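Local structure of urocanate hydratase (7NED) at residues F351-L356 / P397-W402; H364-F369 / L413-M418. The protein acts as a urocanate hydratase with NAD+ as cofactor, probably adding water to thiourocanate during bacterial ergothioneine breakdown. All coordinates share one frame; numbering follows the deposited sequence.

Contact 1 of 2, residues F351-L356 / P397-W402. With URO ((2E)-3-(1H-imidazol-4-yl)acrylic acid), chain B.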
loop_
_atom_site.group_PDB
_atom_site.type_symbol
_atom_site.label_atom_id
_atom_site.label_comp_id
_atom_site.label_asym_id
_atom_site.label_seq_id
_atom_site.Cartn_x
_atom_site.Cartn_y
_atom_site.Cartn_z
ATOM N N PHE A 351 21.223 -2.183 7.538
ATOM C CA PHE A 351 21.184 -0.914 8.251
ATOM C C PHE A 351 22.381 -0.059 7.838
ATOM O O PHE A 351 23.448 -0.582 7.531
ATOM C CB PHE A 351 21.106 -1.239 9.751
ATOM C CG PHE A 351 20.933 -0.056 10.640
ATOM C CD1 PHE A 351 19.684 0.607 10.591
ATOM C CD2 PHE A 351 21.670 0.069 11.795
ATOM C CE1 PHE A 351 19.373 1.642 11.446
ATOM C CE2 PHE A 351 21.342 1.068 12.717
ATOM C CZ PHE A 351 20.174 1.860 12.549
ATOM N N ARG A 352 22.184 1.246 7.737
ATOM C CA ARG A 352 23.238 2.113 7.210
ATOM C C ARG A 352 23.125 3.472 7.881
ATOM O O ARG A 352 22.084 3.829 8.430
ATOM C CB ARG A 352 23.121 2.239 5.685
ATOM C CG ARG A 352 21.720 2.798 5.280
ATOM C CD ARG A 352 21.428 2.706 3.786
ATOM N NE ARG A 352 21.487 1.339 3.241
ATOM C CZ ARG A 352 21.243 1.048 1.964
ATOM N NH1 ARG A 352 20.884 2.013 1.114
ATOM N NH2 ARG A 352 21.384 -0.196 1.520
ATOM N N TRP A 353 24.199 4.251 7.818
ATOM C CA TRP A 353 24.162 5.576 8.411
ATOM C C TRP A 353 25.064 6.498 7.615
ATOM O O TRP A 353 25.965 6.053 6.917
ATOM C CB TRP A 353 24.562 5.539 9.891
ATOM C CG TRP A 353 25.770 4.716 10.187
ATOM C CD1 TRP A 353 27.042 5.178 10.376
ATOM C CD2 TRP A 353 25.822 3.297 10.391
ATOM N NE1 TRP A 353 27.869 4.140 10.689
ATOM C CE2 TRP A 353 27.158 2.973 10.680
ATOM C CE3 TRP A 353 24.864 2.266 10.342
ATOM C CZ2 TRP A 353 27.583 1.669 10.912
ATOM C CZ3 TRP A 353 25.285 0.953 10.579
ATOM C CH2 TRP A 353 26.631 0.668 10.866
ATOM N N VAL A 354 24.771 7.789 7.679
ATOM C CA VAL A 354 25.455 8.785 6.863
ATOM C C VAL A 354 25.937 9.917 7.751
ATOM O O VAL A 354 25.161 10.449 8.549
ATOM C CB VAL A 354 24.527 9.324 5.765
ATOM C CG1 VAL A 354 25.199 10.473 4.967
ATOM C CG2 VAL A 354 24.135 8.173 4.825
ATOM N N ALA A 355 27.203 10.313 7.580
ATOM C CA ALA A 355 27.757 11.435 8.341
ATOM C C ALA A 355 27.361 12.725 7.626
ATOM O O ALA A 355 28.007 13.136 6.666
ATOM C CB ALA A 355 29.273 11.307 8.447
ATOM N N LEU A 356 26.280 13.360 8.077
ATOM C CA LEU A 356 25.784 14.560 7.408
ATOM C C LEU A 356 26.776 15.719 7.466
ATOM O O LEU A 356 26.700 16.640 6.633
ATOM C CB LEU A 356 24.463 14.970 8.041
ATOM C CG LEU A 356 23.400 13.878 7.887
ATOM C CD1 LEU A 356 22.308 14.003 8.966
ATOM C CD2 LEU A 356 22.779 13.913 6.499
ATOM N N PRO A 397 30.373 10.643 3.518
ATOM C CA PRO A 397 30.848 9.425 4.192
ATOM C C PRO A 397 29.677 8.659 4.779
ATOM O O PRO A 397 28.797 9.250 5.406
ATOM C CB PRO A 397 31.779 9.961 5.285
ATOM C CG PRO A 397 32.249 11.319 4.725
ATOM C CD PRO A 397 31.050 11.865 4.013
ATOM N N ALA A 398 29.669 7.338 4.577
ATOM C CA ALA A 398 28.560 6.503 5.034
ATOM C C ALA A 398 29.094 5.109 5.342
ATOM O O ALA A 398 30.189 4.735 4.907
ATOM C CB ALA A 398 27.447 6.433 3.978
ATOM N N ARG A 399 28.273 4.313 6.030
ATOM C CA ARG A 399 28.657 2.958 6.384
ATOM C C ARG A 399 27.448 2.045 6.283
ATOM O O ARG A 399 26.340 2.440 6.671
ATOM C CB ARG A 399 29.253 2.901 7.805
ATOM C CG ARG A 399 29.671 1.496 8.285
ATOM C CD ARG A 399 30.862 0.908 7.473
ATOM N NE ARG A 399 32.121 1.607 7.719
ATOM C CZ ARG A 399 32.918 2.113 6.781
ATOM N NH1 ARG A 399 32.614 2.038 5.479
ATOM N NH2 ARG A 399 34.004 2.760 7.165
ATOM N N ILE A 400 27.672 0.844 5.719
ATOM C CA ILE A 400 26.704 -0.251 5.743
ATOM C C ILE A 400 27.086 -1.192 6.874
ATOM O O ILE A 400 28.281 -1.481 7.094
ATOM C CB ILE A 400 26.648 -0.998 4.398
ATOM C CG1 ILE A 400 25.532 -2.061 4.409
ATOM C CG2 ILE A 400 27.963 -1.630 4.091
ATOM C CD1 ILE A 400 24.068 -1.383 4.406
ATOM N N GLY A 401 26.082 -1.671 7.620
ATOM C CA GLY A 401 26.425 -2.604 8.680
ATOM C C GLY A 401 25.197 -3.381 9.097
ATOM O O GLY A 401 24.263 -2.807 9.662
ATOM N N TRP A 402 25.155 -4.669 8.773
ATOM C CA TRP A 402 23.950 -5.456 9.011
ATOM C C TRP A 402 23.824 -5.743 10.493
ATOM O O TRP A 402 24.715 -6.348 11.104
ATOM C CB TRP A 402 23.985 -6.761 8.215
ATOM C CG TRP A 402 23.674 -6.565 6.781
ATOM C CD1 TRP A 402 24.205 -5.624 5.949
ATOM C CD2 TRP A 402 22.761 -7.341 5.992
ATOM N NE1 TRP A 402 23.674 -5.764 4.685
ATOM C CE2 TRP A 402 22.773 -6.802 4.691
ATOM C CE3 TRP A 402 21.927 -8.434 6.265
ATOM C CZ2 TRP A 402 21.963 -7.315 3.641
ATOM C CZ3 TRP A 402 21.109 -8.931 5.234
ATOM C CH2 TRP A 402 21.144 -8.375 3.937
HETATM O OAA URO B . 21.121 -0.286 -1.086
HETATM C CAI URO B . 20.365 0.491 -1.808
HETATM O OAB URO B . 20.375 1.654 -1.719
HETATM C CAC URO B . 19.418 -0.107 -2.763
HETATM C CAD URO B . 19.348 -1.407 -2.882
HETATM C CAJ URO B . 18.390 -1.802 -3.847
HETATM C CAF URO B . 18.251 -3.020 -4.441
HETATM N NAH URO B . 17.330 -2.966 -5.454
HETATM C CAE URO B . 16.913 -1.721 -5.461
HETATM N NAG URO B . 17.524 -0.976 -4.512
#
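Trp353 lays its indole across the start of the Arg399 side chain: NE1 comes within 3.4 Å of Arg399 CB and CZ2 within 3.4 Å of Arg399 CG, while Arg399 O sits 3.8 Å above the ring, over its centre. Only the methylenes touch the indole; the guanidinium leads away from it, where NH1 is hydrogen-bonded to Gln133 OE1 and NH2 forms a salt bridge with Asp367 OD2. At the far end of the indole, Trp353 CH2 reaches Gly401 CA, and a CB there would clash with it. A leucine in place of Trp353 would probably strip the indole from Arg399 CB and CG and open a gap beside Gly401. The two backbones form an antiparallel ladder at the 398-400 edge of the mixed sheet, with Trp353 and Arg399 as a hydrogen-bonded pair (3.0 Å for both Trp353 N to Arg399 O and Arg399 N to Trp353 O). On the opposite sheet face, with Val354, Ala398 and Ile400, a bend about chi3 (58°) turns the Arg352 guanidinium edge-on to the urocanate carboxylate, OAA lying in its plane, for two hydrogen bonds: NH1 to OAB at 2.9 Å, nearly straight at 171°, and NH2 to OAA at 2.6 Å. NH1 also donates to Gln128 O.

Contact 2 of 2, residues H364-F369 / L413-M418; sequences HAIDEF and LAVNQM
Met418 N donates to Ala414 O at 2.9 Å, a one-turn helical bond that sets these two residues on the same side of helix 407-420, where both meet helix 360-373. The pair is a helix-helix packing on one side of the mixed sheet of the urocanase C-terminal region: helix 407-420 follows the outermost strand, 398-400, helix 360-373 follows its neighbour, 351-355, and both Ile366 and Val415 rest on Ile428 of strand 428-441. The short segments run at 134° with their axes 11.1 Å apart at closest approach; no hydrogen bond crosses the gap, and the close contacts are made mainly by apolar side chains.

Nearest the sheet, Ile366 and Val415 meet at about a right angle. Ile366 CG1 lies anti to its carbonyl carbon, and the extended chain beyond it lets CG1, CG2 and CD1 all gather round one methyl, Val415 CG2; the CG2 atoms of the two residues are 3.9 Å apart. Farther from the sheet the contact becomes partly exposed. There the Phe369 ring approaches Ala414 CB with its CZ end, although the modelled separation is too short to be trusted.

Met418 reaches across between Ala365 and Phe369. Its sulfur forms a Met-aromatic contact, SD lying 5.0 Å from the centroid of the Phe369 ring and 33° off the ring normal, hence oblique to it. SD is also 4.4 Å from Phe369 CB. Leu424, in the loop after helix 407-420, touches Ala365, Val415 and Met418. The last bond of the methionine turns out of the extended line of the chain (chi3 50°), which brings Met418 CE to 4.1 Å from Ala365 CB.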
loop_
_atom_site.group_PDB
_atom_site.type_symbol
_atom_site.label_atom_id
_atom_site.label_comp_id
_atom_site.label_asym_id
_atom_site.label_seq_id
_atom_site.Cartn_x
_atom_site.Cartn_y
_atom_site.Cartn_z
ATOM N N HIS A 364 34.462 7.018 11.027
ATOM C CA HIS A 364 35.509 6.222 11.668
ATOM C C HIS A 364 35.302 6.131 13.177
ATOM O O HIS A 364 35.576 5.086 13.786
ATOM C CB HIS A 364 36.887 6.794 11.325
ATOM C CG HIS A 364 37.311 6.494 9.918
ATOM N ND1 HIS A 364 38.378 7.119 9.302
ATOM C CD2 HIS A 364 36.824 5.607 9.014
ATOM C CE1 HIS A 364 38.522 6.639 8.078
ATOM N NE2 HIS A 364 37.591 5.721 7.875
ATOM N N ALA A 365 34.809 7.198 13.798
ATOM C CA ALA A 365 34.483 7.116 15.220
ATOM C C ALA A 365 33.371 6.095 15.480
ATOM O O ALA A 365 33.403 5.371 16.492
ATOM C CB ALA A 365 34.084 8.501 15.755
ATOM N N ILE A 366 32.370 6.028 14.591
ATOM C CA ILE A 366 31.317 5.039 14.801
ATOM C C ILE A 366 31.862 3.639 14.555
ATOM O O ILE A 366 31.491 2.683 15.256
ATOM C CB ILE A 366 30.095 5.354 13.914
ATOM C CG1 ILE A 366 29.535 6.745 14.268
ATOM C CG2 ILE A 366 29.026 4.266 14.078
ATOM C CD1 ILE A 366 28.440 7.251 13.300
ATOM N N ASP A 367 32.737 3.500 13.594
ATOM C CA ASP A 367 33.396 2.249 13.330
ATOM C C ASP A 367 34.082 1.766 14.602
ATOM O O ASP A 367 33.880 0.711 15.036
ATOM C CB ASP A 367 34.450 2.398 12.224
ATOM C CG ASP A 367 33.868 2.458 10.818
ATOM O OD1 ASP A 367 32.754 2.010 10.596
ATOM O OD2 ASP A 367 34.584 2.941 9.947
ATOM N N GLU A 368 34.837 2.629 15.233
ATOM C CA GLU A 368 35.545 2.263 16.441
ATOM C C GLU A 368 34.579 1.909 17.577
ATOM O O GLU A 368 34.821 1.012 18.321
ATOM C CB GLU A 368 36.562 3.305 16.836
ATOM C CG GLU A 368 37.786 3.297 15.965
ATOM C CD GLU A 368 38.624 2.012 16.061
ATOM O OE1 GLU A 368 38.594 1.298 17.049
ATOM O OE2 GLU A 368 39.348 1.696 15.146
ATOM N N PHE A 369 33.480 2.628 17.657
ATOM C CA PHE A 369 32.484 2.307 18.630
ATOM C C PHE A 369 31.942 0.907 18.420
ATOM O O PHE A 369 31.811 0.186 19.341
ATOM C CB PHE A 369 31.341 3.269 18.610
ATOM C CG PHE A 369 30.200 2.807 19.430
ATOM C CD1 PHE A 369 30.215 2.951 20.784
ATOM C CD2 PHE A 369 29.136 2.177 18.853
ATOM C CE1 PHE A 369 29.190 2.479 21.558
ATOM C CE2 PHE A 369 28.096 1.710 19.628
ATOM C CZ PHE A 369 28.128 1.867 20.970
ATOM N N LEU A 413 21.214 4.718 19.454
ATOM C CA LEU A 413 21.225 5.481 20.705
ATOM C C LEU A 413 22.650 5.920 21.090
ATOM O O LEU A 413 22.859 7.066 21.504
ATOM C CB LEU A 413 20.601 4.656 21.836
ATOM C CG LEU A 413 19.073 4.508 21.746
ATOM C CD1 LEU A 413 18.599 3.606 22.884
ATOM C CD2 LEU A 413 18.341 5.842 21.736
ATOM N N ALA A 414 23.632 5.014 20.997
ATOM C CA ALA A 414 25.028 5.401 21.264
ATOM C C ALA A 414 25.456 6.538 20.349
ATOM O O ALA A 414 26.039 7.527 20.812
ATOM C CB ALA A 414 25.969 4.201 21.109
ATOM N N VAL A 415 25.124 6.447 19.056
ATOM C CA VAL A 415 25.559 7.469 18.104
ATOM C C VAL A 415 24.897 8.798 18.416
ATOM O O VAL A 415 25.543 9.857 18.359
ATOM C CB VAL A 415 25.270 7.025 16.662
ATOM C CG1 VAL A 415 25.366 8.206 15.701
ATOM C CG2 VAL A 415 26.231 5.885 16.233
ATOM N N ASN A 416 23.585 8.775 18.725
ATOM C CA ASN A 416 22.922 10.019 19.087
ATOM C C ASN A 416 23.583 10.652 20.304
ATOM O O ASN A 416 23.723 11.878 20.378
ATOM C CB ASN A 416 21.421 9.790 19.345
ATOM C CG ASN A 416 20.640 11.077 19.262
ATOM O OD1 ASN A 416 20.684 11.766 18.239
ATOM N ND2 ASN A 416 19.919 11.417 20.335
ATOM N N GLN A 417 23.943 9.848 21.296
ATOM C CA GLN A 417 24.650 10.445 22.417
ATOM C C GLN A 417 25.997 11.011 21.968
ATOM O O GLN A 417 26.416 12.080 22.438
ATOM C CB GLN A 417 24.836 9.433 23.523
ATOM C CG GLN A 417 25.562 9.990 24.723
ATOM C CD GLN A 417 25.682 8.957 25.809
ATOM O OE1 GLN A 417 25.028 7.922 25.756
ATOM N NE2 GLN A 417 26.504 9.233 26.808
ATOM N N MET A 418 26.678 10.323 21.044
ATOM C CA MET A 418 27.970 10.833 20.577
ATOM C C MET A 418 27.787 12.154 19.865
ATOM O O MET A 418 28.644 13.043 19.959
ATOM C CB MET A 418 28.649 9.821 19.649
ATOM C CG MET A 418 28.915 8.489 20.307
ATOM S SD MET A 418 29.610 7.245 19.196
ATOM C CE MET A 418 30.980 8.118 18.417
#

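Overall arrangement
Contact 1 is wholly buried and contact 2 only partly so, their centres about 13 Å and 23 Å from the centre of the chain. They join the same two strand-helix units: strand 351-355 leads into helix 360-373, and strand 398-400 into helix 407-420, so contact 1 pairs the strands and contact 2 the helices that follow. Their chemistry follows this placement, with backbone bonds and ligand-binding charge in the sheet, and methyls, sulfur and an aromatic ring between the helices. The layers meet directly, through an Arg399 NH2 to Asp367 OD2 salt bridge of 2.8 Å and Trp353 NE1 packed 3.6 Å from Ile366 CG2.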